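Local coordinates for ABC transporter periplasmic peptide-binding protein (Pseudoalteromonas, PDB 4QFP) that probably binds short peptides, such as dipeptides, in the periplasm for delivery to an ABC transporter, at residues A[379-384]-A[412-417]; A[34-39]-A[265-270]. All blocks are in the same frame, centred on the assembly; numbering follows the deposited sequence.

Contact 1. Residues A[379-384]-A[412-417]; sequences MPVSRI and YEWNTF. With THR (threonine), chain D.
V381 and R383 lie against one face of the W414 indole, each through a CH-pi contact. V381 sets CG2 3.9 Å from the centroid of the five-membered ring, nearly above it. R383 CD reaches the six-membered ring on the same face, 4.3 Å from its centroid. A further CH-pi contact joins M379 CA to the F417 ring, over the face and 15° off its normal.

The sulfur-aromatic contact is oblique: M379 runs alongside W414 and brings SD 4.9 Å from the centroid of the six-membered ring. P380 CD lies 3.7 Å from W414 CE3.

No hydrogen bond joins the two segments; R383 instead grips the carboxylate of the bound threonine twice. NE gives a hydrogen bond to O of the threonine (2.8 Å) and NH2 another to OXT (2.7 Å). Bends at chi2 and chi3 fold the chain over the indole, which lies over one face of the guanidinium with the planes 53° apart. This bidentate grip is consistent with a peptide-binding pocket that holds a ligand's terminal carboxylate.

At the helix start, E413 is the N-cap: OE1 accepts from T416 N at 2.9 Å and from T416 OG1, while OE2 takes N415 N.

The loop after strand 372-377 thus meets the first turn of helix 414-422, with M379 and F417 also packing on strand 428-434.

Contact 2. Residues A[34-39]-A[265-270]; sequences CAEANP and TAHPSS
The H267 imidazole meets the E36 carboxylate at its edge, with OE1 in the ring plane and OE2 coming in obliquely. The two planes stand almost perpendicular, 88° apart, and H267 CD2 lies 3.3 Å from E36 OE1. A water, also in the ring plane, bridges the pair: it donates to E36 OE2 and sits 2.8 Å from H267 NE2.

Beneath these side chains the motif is a parallel beta bridge between strands 30-35 and 264-266, in the mixed sheet of the solute-binding fold. C34 pairs with T265, their CA atoms 4.7 Å apart and their side chains on the same face of the sheet, and C34 CB packs against T265 OG1. Both residues also touch R253 of helix 250-258, which covers that face, and C34 is joined to C262 by a disulfide.

Past the bridge the two segments leave their strands, yet the E36 and H267 side chains still meet. E36 puts CG between its backbone N and carbonyl carbon (chi1 77°), and a second bend at chi2 turns the carboxylate across to H267. OE2 also accepts a hydrogen bond from S51 OG and forms a salt bridge with R383, so the buried acid has several polar partners.

Between the strands, A266 N donates to C34 O at 3.1 Å, with an N-H...O angle of 156°, and A266 CB lies 3.6 Å from E36 OE1.

How the contacts relate
The centres of the two contacts lie about 10 Å apart on the same side of the chain's centre. Along the sequence they come in series: contact 2 closes at residue 270, well before contact 1 opens at 379. They do touch, however. Besides the salt bridge between R383 and E36, R383 NH1 packs 3.2 Å from H267 NE2, and N415 ND2 probably hydrogen-bonds N38 O. Both draw on the large mixed sheet, contact 2 through strands 30-35 and 264-266, contact 1 by packing on strand 428-434. Contact 1 supplies R383 to the threonine carboxylate, and E36 of contact 2 stands behind it as a second-shell acid, probably helping to position the guanidinium.

Contact 1. Residues A[379-384]-A[412-417]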
ATOM      1  N   MET A 379      -7.147   1.710 -13.598  1.00 15.53           N
ATOM      2  CA  MET A 379      -5.855   2.297 -13.303  1.00 16.48           C
ATOM      3  C   MET A 379      -5.027   2.448 -14.567  1.00 17.35           C
ATOM      4  O   MET A 379      -5.005   1.560 -15.431  1.00 17.79           O
ATOM      5  CB  MET A 379      -5.114   1.416 -12.298  1.00 19.42           C
ATOM      6  CG  MET A 379      -6.015   0.883 -11.210  1.00 13.09           C
ATOM      7  SD  MET A 379      -5.148  -0.223 -10.109  1.00 21.31           S
ATOM      8  CE  MET A 379      -5.236  -1.751 -11.040  1.00 17.52           C
ATOM      9  N   PRO A 380      -4.321   3.572 -14.672  1.00 18.54           N
ATOM     10  CA  PRO A 380      -3.517   3.922 -15.841  1.00 16.80           C
ATOM     11  C   PRO A 380      -2.094   3.344 -15.802  1.00 19.44           C
ATOM     12  O   PRO A 380      -1.338   3.539 -16.752  1.00 19.43           O
ATOM     13  CB  PRO A 380      -3.477   5.447 -15.762  1.00 16.87           C
ATOM     14  CG  PRO A 380      -3.488   5.723 -14.273  1.00 18.58           C
ATOM     15  CD  PRO A 380      -4.308   4.629 -13.643  1.00 17.74           C
ATOM     16  N   VAL A 381      -1.732   2.658 -14.724  1.00 18.24           N
ATOM     17  CA  VAL A 381      -0.383   2.119 -14.572  1.00 15.73           C
ATOM     18  C   VAL A 381      -0.403   0.663 -14.125  1.00 18.05           C
ATOM     19  O   VAL A 381      -1.410   0.183 -13.597  1.00 18.18           O
ATOM     20  CB  VAL A 381       0.446   2.931 -13.554  1.00 16.23           C
ATOM     21  CG1 VAL A 381       0.744   4.311 -14.100  1.00 17.01           C
ATOM     22  CG2 VAL A 381      -0.279   3.028 -12.215  1.00 14.83           C
ATOM     23  N   SER A 382       0.713  -0.036 -14.325  0.51 17.55           N
ATOM     24  CA  SER A 382       0.823  -1.420 -13.878  0.51 18.28           C
ATOM     25  C   SER A 382       1.019  -1.483 -12.366  0.51 17.80           C
ATOM     26  O   SER A 382       1.808  -0.712 -11.803  0.51 19.08           O
ATOM     27  CB  SER A 382       1.974  -2.133 -14.592  0.51 19.63           C
ATOM     28  OG  SER A 382       2.164  -3.437 -14.071  0.51 19.09           O
ATOM     29  N   ARG A 383       0.295  -2.391 -11.715  1.00 15.97           N
ATOM     30  CA  ARG A 383       0.431  -2.630 -10.277  1.00 14.95           C
ATOM     31  C   ARG A 383       0.715  -4.110 -10.076  1.00 17.41           C
ATOM     32  O   ARG A 383       0.407  -4.928 -10.941  1.00 16.93           O
ATOM     33  CB  ARG A 383      -0.849  -2.294  -9.507  1.00 15.80           C
ATOM     34  CG  ARG A 383      -1.520  -0.966  -9.861  1.00 16.14           C
ATOM     35  CD  ARG A 383      -0.558   0.196  -9.737  1.00 19.13           C
ATOM     36  NE  ARG A 383      -0.175   0.500  -8.360  1.00 15.20           N
ATOM     37  CZ  ARG A 383       1.061   0.829  -7.998  1.00 19.38           C
ATOM     38  NH1 ARG A 383       2.031   0.859  -8.907  1.00 17.71           N
ATOM     39  NH2 ARG A 383       1.335   1.117  -6.730  1.00 17.56           N
ATOM     40  N   ILE A 384       1.259  -4.459  -8.916  1.00 15.48           N
ATOM     41  CA  ILE A 384       1.592  -5.846  -8.634  1.00 14.71           C
ATOM     42  C   ILE A 384       0.368  -6.717  -8.858  1.00 14.59           C
ATOM     43  O   ILE A 384       0.460  -7.797  -9.423  1.00 15.40           O
ATOM     44  CB  ILE A 384       2.079  -6.029  -7.190  1.00 16.59           C
ATOM     45  CG1 ILE A 384       3.392  -5.277  -6.975  1.00 18.03           C
ATOM     46  CG2 ILE A 384       2.256  -7.512  -6.879  1.00 15.02           C
ATOM     47  CD1 ILE A 384       3.615  -4.850  -5.534  1.00 19.21           C
ATOM     48  N   TYR A 412      -7.725   8.159 -15.262  1.00 14.71           N
ATOM     49  CA  TYR A 412      -7.007   9.422 -15.056  1.00 17.42           C
ATOM     50  C   TYR A 412      -5.554   9.153 -14.698  1.00 15.67           C
ATOM     51  O   TYR A 412      -5.193   8.027 -14.386  1.00 16.60           O
ATOM     52  CB  TYR A 412      -7.618  10.240 -13.914  1.00 16.62           C
ATOM     53  CG  TYR A 412      -9.032  10.701 -14.150  1.00 19.93           C
ATOM     54  CD1 TYR A 412     -10.101   9.910 -13.772  1.00 19.47           C
ATOM     55  CD2 TYR A 412      -9.297  11.926 -14.744  1.00 21.36           C
ATOM     56  CE1 TYR A 412     -11.399  10.319 -13.980  1.00 20.69           C
ATOM     57  CE2 TYR A 412     -10.601  12.345 -14.965  1.00 24.84           C
ATOM     58  CZ  TYR A 412     -11.646  11.530 -14.577  1.00 26.40           C
ATOM     59  OH  TYR A 412     -12.950  11.920 -14.775  1.00 29.36           O
ATOM     60  N   GLU A 413      -4.735  10.198 -14.699  1.00 16.79           N
ATOM     61  CA  GLU A 413      -3.386  10.103 -14.152  1.00 16.15           C
ATOM     62  C   GLU A 413      -3.476   9.460 -12.772  1.00 17.16           C
ATOM     63  O   GLU A 413      -4.417   9.730 -12.026  1.00 16.73           O
ATOM     64  CB  GLU A 413      -2.747  11.487 -14.068  1.00 17.29           C
ATOM     65  CG  GLU A 413      -1.363  11.504 -13.457  1.00 16.60           C
ATOM     66  CD  GLU A 413      -1.378  11.766 -11.959  1.00 18.08           C
ATOM     67  OE1 GLU A 413      -2.352  12.374 -11.465  1.00 20.99           O
ATOM     68  OE2 GLU A 413      -0.406  11.374 -11.277  1.00 20.79           O
ATOM     69  N   TRP A 414      -2.503   8.611 -12.440  1.00 15.80           N
ATOM     70  CA  TRP A 414      -2.601   7.711 -11.283  1.00 13.24           C
ATOM     71  C   TRP A 414      -2.974   8.382  -9.959  1.00 16.40           C
ATOM     72  O   TRP A 414      -3.903   7.933  -9.262  1.00 15.10           O
ATOM     73  CB  TRP A 414      -1.303   6.909 -11.165  1.00 15.35           C
ATOM     74  CG  TRP A 414      -1.162   5.954  -9.997  1.00 15.92           C
ATOM     75  CD1 TRP A 414      -0.110   5.902  -9.130  1.00 17.18           C
ATOM     76  CD2 TRP A 414      -2.052   4.889  -9.603  1.00 15.00           C
ATOM     77  NE1 TRP A 414      -0.290   4.901  -8.220  1.00 15.43           N
ATOM     78  CE2 TRP A 414      -1.468   4.258  -8.483  1.00 18.36           C
ATOM     79  CE3 TRP A 414      -3.287   4.425 -10.071  1.00 16.89           C
ATOM     80  CZ2 TRP A 414      -2.077   3.186  -7.821  1.00 18.52           C
ATOM     81  CZ3 TRP A 414      -3.887   3.351  -9.419  1.00 16.83           C
ATOM     82  CH2 TRP A 414      -3.282   2.744  -8.304  1.00 17.50           C
ATOM     83  N   ASN A 415      -2.268   9.447  -9.597  1.00 13.85           N
ATOM     84  CA  ASN A 415      -2.588  10.137  -8.349  1.00 15.19           C
ATOM     85  C   ASN A 415      -3.955  10.803  -8.419  1.00 16.67           C
ATOM     86  O   ASN A 415      -4.710  10.780  -7.454  1.00 15.16           O
ATOM     87  CB  ASN A 415      -1.498  11.140  -7.980  1.00 16.10           C
ATOM     88  CG  ASN A 415      -0.204  10.464  -7.619  1.00 16.60           C
ATOM     89  OD1 ASN A 415      -0.204   9.452  -6.925  1.00 14.88           O
ATOM     90  ND2 ASN A 415       0.910  11.005  -8.099  1.00 15.45           N
ATOM     91  N   THR A 416      -4.290  11.373  -9.572  1.00 16.75           N
ATOM     92  CA  THR A 416      -5.620  11.935  -9.745  1.00 15.14           C
ATOM     93  C   THR A 416      -6.668  10.841  -9.603  1.00 16.37           C
ATOM     94  O   THR A 416      -7.700  11.043  -8.978  1.00 17.32           O
ATOM     95  CB  THR A 416      -5.776  12.619 -11.110  1.00 17.60           C
ATOM     96  OG1 THR A 416      -4.778  13.628 -11.239  1.00 17.80           O
ATOM     97  CG2 THR A 416      -7.149  13.265 -11.227  1.00 17.70           C
ATOM     98  N   PHE A 417      -6.383   9.679 -10.184  1.00 14.52           N
ATOM     99  CA  PHE A 417      -7.274   8.533 -10.143  1.00 15.33           C
ATOM    100  C   PHE A 417      -7.594   8.191  -8.692  1.00 16.54           C
ATOM    101  O   PHE A 417      -8.758   8.128  -8.294  1.00 18.50           O
ATOM    102  CB  PHE A 417      -6.585   7.350 -10.839  1.00 17.50           C
ATOM    103  CG  PHE A 417      -7.459   6.134 -11.021  1.00 17.50           C
ATOM    104  CD1 PHE A 417      -8.279   6.013 -12.129  1.00 18.10           C
ATOM    105  CD2 PHE A 417      -7.420   5.090 -10.105  1.00 18.45           C
ATOM    106  CE1 PHE A 417      -9.074   4.886 -12.307  1.00 17.37           C
ATOM    107  CE2 PHE A 417      -8.211   3.956 -10.273  1.00 18.56           C
ATOM    108  CZ  PHE A 417      -9.034   3.849 -11.372  1.00 17.09           C
TER
HETATM  109  N   THR D 602      -1.744   0.714  -2.396  1.00 17.91           N
HETATM  110  CA  THR D 602      -2.328   0.469  -3.708  1.00 18.23           C
HETATM  111  C   THR D 602      -1.223   0.442  -4.766  1.00 19.30           C
HETATM  112  O   THR D 602      -1.425   0.043  -5.926  1.00 16.70           O
HETATM  113  CB  THR D 602      -3.348   1.559  -4.074  1.00 16.22           C
HETATM  114  OG1 THR D 602      -2.741   2.843  -3.904  1.00 16.73           O
HETATM  115  CG2 THR D 602      -4.580   1.466  -3.172  1.00 16.94           C
HETATM  116  OXT THR D 602      -0.093   0.842  -4.472  1.00 17.79           O

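Contact 2. Residues A[34-39]-A[265-270]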
ATOM      1  N   CYS A  34      13.429   4.070 -12.918  1.00 16.84           N
ATOM      2  CA  CYS A  34      12.214   4.495 -13.628  1.00 21.33           C
ATOM      3  C   CYS A  34      10.986   4.240 -12.775  1.00 18.23           C
ATOM      4  O   CYS A  34      10.612   3.088 -12.549  1.00 17.68           O
ATOM      5  CB  CYS A  34      12.064   3.751 -14.959  1.00 21.60           C
ATOM      6  SG  CYS A  34      12.733   4.625 -16.388  1.00 31.12           S
ATOM      7  N   ALA A  35      10.367   5.318 -12.309  1.00 15.51           N
ATOM      8  CA  ALA A  35       9.233   5.218 -11.399  1.00 17.26           C
ATOM      9  C   ALA A  35       7.956   5.537 -12.162  1.00 18.97           C
ATOM     10  O   ALA A  35       7.994   6.300 -13.119  1.00 17.47           O
ATOM     11  CB  ALA A  35       9.413   6.179 -10.242  1.00 17.31           C
ATOM     12  N   GLU A  36       6.828   4.978 -11.728  1.00 17.78           N
ATOM     13  CA  GLU A  36       5.585   5.106 -12.491  1.00 18.83           C
ATOM     14  C   GLU A  36       4.733   6.349 -12.194  1.00 18.68           C
ATOM     15  O   GLU A  36       3.775   6.627 -12.911  1.00 16.91           O
ATOM     16  CB  GLU A  36       4.717   3.844 -12.360  1.00 17.76           C
ATOM     17  CG  GLU A  36       3.968   3.708 -11.036  1.00 17.47           C
ATOM     18  CD  GLU A  36       4.785   3.002  -9.974  1.00 17.97           C
ATOM     19  OE1 GLU A  36       5.992   2.791 -10.199  1.00 24.48           O
ATOM     20  OE2 GLU A  36       4.226   2.637  -8.918  1.00 20.47           O
ATOM     21  N   ALA A  37       5.059   7.101 -11.149  1.00 17.34           N
ATOM     22  CA  ALA A  37       4.254   8.281 -10.834  1.00 17.34           C
ATOM     23  C   ALA A  37       4.986   9.219  -9.882  1.00 16.62           C
ATOM     24  O   ALA A  37       5.981   8.831  -9.283  1.00 17.06           O
ATOM     25  CB  ALA A  37       2.913   7.859 -10.234  1.00 18.08           C
ATOM     26  N   ASN A  38       4.496  10.452  -9.759  1.00 15.42           N
ATOM     27  CA  ASN A  38       5.056  11.402  -8.801  1.00 15.82           C
ATOM     28  C   ASN A  38       4.842  10.895  -7.391  1.00 15.95           C
ATOM     29  O   ASN A  38       3.897  10.139  -7.139  1.00 17.47           O
ATOM     30  CB  ASN A  38       4.366  12.767  -8.906  1.00 17.68           C
ATOM     31  CG  ASN A  38       4.654  13.481 -10.199  1.00 16.42           C
ATOM     32  OD1 ASN A  38       3.734  13.908 -10.900  1.00 19.42           O
ATOM     33  ND2 ASN A  38       5.925  13.654 -10.509  1.00 14.32           N
ATOM     34  N   PRO A  39       5.709  11.309  -6.455  1.00 16.38           N
ATOM     35  CA  PRO A  39       5.347  11.130  -5.049  1.00 15.16           C
ATOM     36  C   PRO A  39       4.333  12.206  -4.722  1.00 16.21           C
ATOM     37  O   PRO A  39       4.424  13.295  -5.285  1.00 19.62           O
ATOM     38  CB  PRO A  39       6.659  11.403  -4.310  1.00 14.81           C
ATOM     39  CG  PRO A  39       7.408  12.328  -5.212  1.00 16.00           C
ATOM     40  CD  PRO A  39       7.025  11.955  -6.620  1.00 14.63           C
ATOM     41  N   THR A 265      13.756  -0.604 -13.552  1.00 18.37           N
ATOM     42  CA  THR A 265      12.414  -0.195 -13.943  1.00 19.72           C
ATOM     43  C   THR A 265      11.362  -0.816 -13.029  1.00 19.26           C
ATOM     44  O   THR A 265      11.392  -2.020 -12.725  1.00 16.92           O
ATOM     45  CB  THR A 265      12.106  -0.492 -15.429  1.00 23.17           C
ATOM     46  OG1 THR A 265      10.820   0.042 -15.761  1.00 25.02           O
ATOM     47  CG2 THR A 265      12.095  -1.969 -15.690  1.00 24.32           C
ATOM     48  N   ALA A 266      10.449   0.033 -12.570  1.00 20.20           N
ATOM     49  CA  ALA A 266       9.369  -0.389 -11.689  1.00 22.15           C
ATOM     50  C   ALA A 266       8.173  -0.905 -12.473  1.00 18.78           C
ATOM     51  O   ALA A 266       7.854  -0.393 -13.539  1.00 19.79           O
ATOM     52  CB  ALA A 266       8.950   0.769 -10.799  1.00 19.84           C
ATOM     53  N   HIS A 267       7.522  -1.927 -11.933  1.00 18.19           N
ATOM     54  CA  HIS A 267       6.279  -2.445 -12.479  1.00 19.98           C
ATOM     55  C   HIS A 267       6.340  -2.673 -13.993  1.00 21.94           C
ATOM     56  O   HIS A 267       5.488  -2.172 -14.732  1.00 22.32           O
ATOM     57  CB  HIS A 267       5.114  -1.515 -12.109  1.00 16.83           C
ATOM     58  CG  HIS A 267       4.870  -1.412 -10.637  1.00 17.66           C
ATOM     59  ND1 HIS A 267       4.335  -2.446  -9.903  1.00 19.60           N
ATOM     60  CD2 HIS A 267       5.098  -0.406  -9.761  1.00 17.94           C
ATOM     61  CE1 HIS A 267       4.233  -2.081  -8.637  1.00 18.66           C
ATOM     62  NE2 HIS A 267       4.692  -0.850  -8.522  1.00 16.92           N
ATOM     63  N   PRO A 268       7.343  -3.444 -14.456  1.00 21.68           N
ATOM     64  CA  PRO A 268       7.461  -3.791 -15.881  1.00 23.02           C
ATOM     65  C   PRO A 268       6.206  -4.476 -16.389  1.00 26.98           C
ATOM     66  O   PRO A 268       5.671  -5.362 -15.722  1.00 24.54           O
ATOM     67  CB  PRO A 268       8.626  -4.792 -15.909  1.00 21.60           C
ATOM     68  CG  PRO A 268       8.743  -5.299 -14.514  1.00 17.30           C
ATOM     69  CD  PRO A 268       8.358  -4.134 -13.641  1.00 22.10           C
ATOM     70  N   SER A 269       5.737  -4.059 -17.559  0.56 27.71           N
ATOM     71  CA  SER A 269       4.582  -4.686 -18.172  0.56 28.92           C
ATOM     72  C   SER A 269       4.767  -6.189 -18.186  0.56 30.26           C
ATOM     73  O   SER A 269       5.868  -6.687 -18.420  0.56 29.97           O
ATOM     74  CB  SER A 269       4.390  -4.186 -19.599  0.56 29.86           C
ATOM     75  OG  SER A 269       3.449  -4.996 -20.277  0.56 30.38           O
ATOM     76  N   SER A 270       3.686  -6.913 -17.932  1.00 29.30           N
ATOM     77  CA  SER A 270       3.743  -8.364 -17.941  1.00 31.90           C
ATOM     78  C   SER A 270       3.950  -8.887 -19.360  1.00 32.57           C
ATOM     79  O   SER A 270       4.654  -9.873 -19.571  1.00 30.44           O
ATOM     80  CB  SER A 270       2.484  -8.951 -17.312  1.00 30.21           C
ATOM     81  OG  SER A 270       1.318  -8.409 -17.914  1.00 36.64           O
TER
HETATM   82  O   HOH W   1       4.502   0.924  -6.427  1.00 20.92           O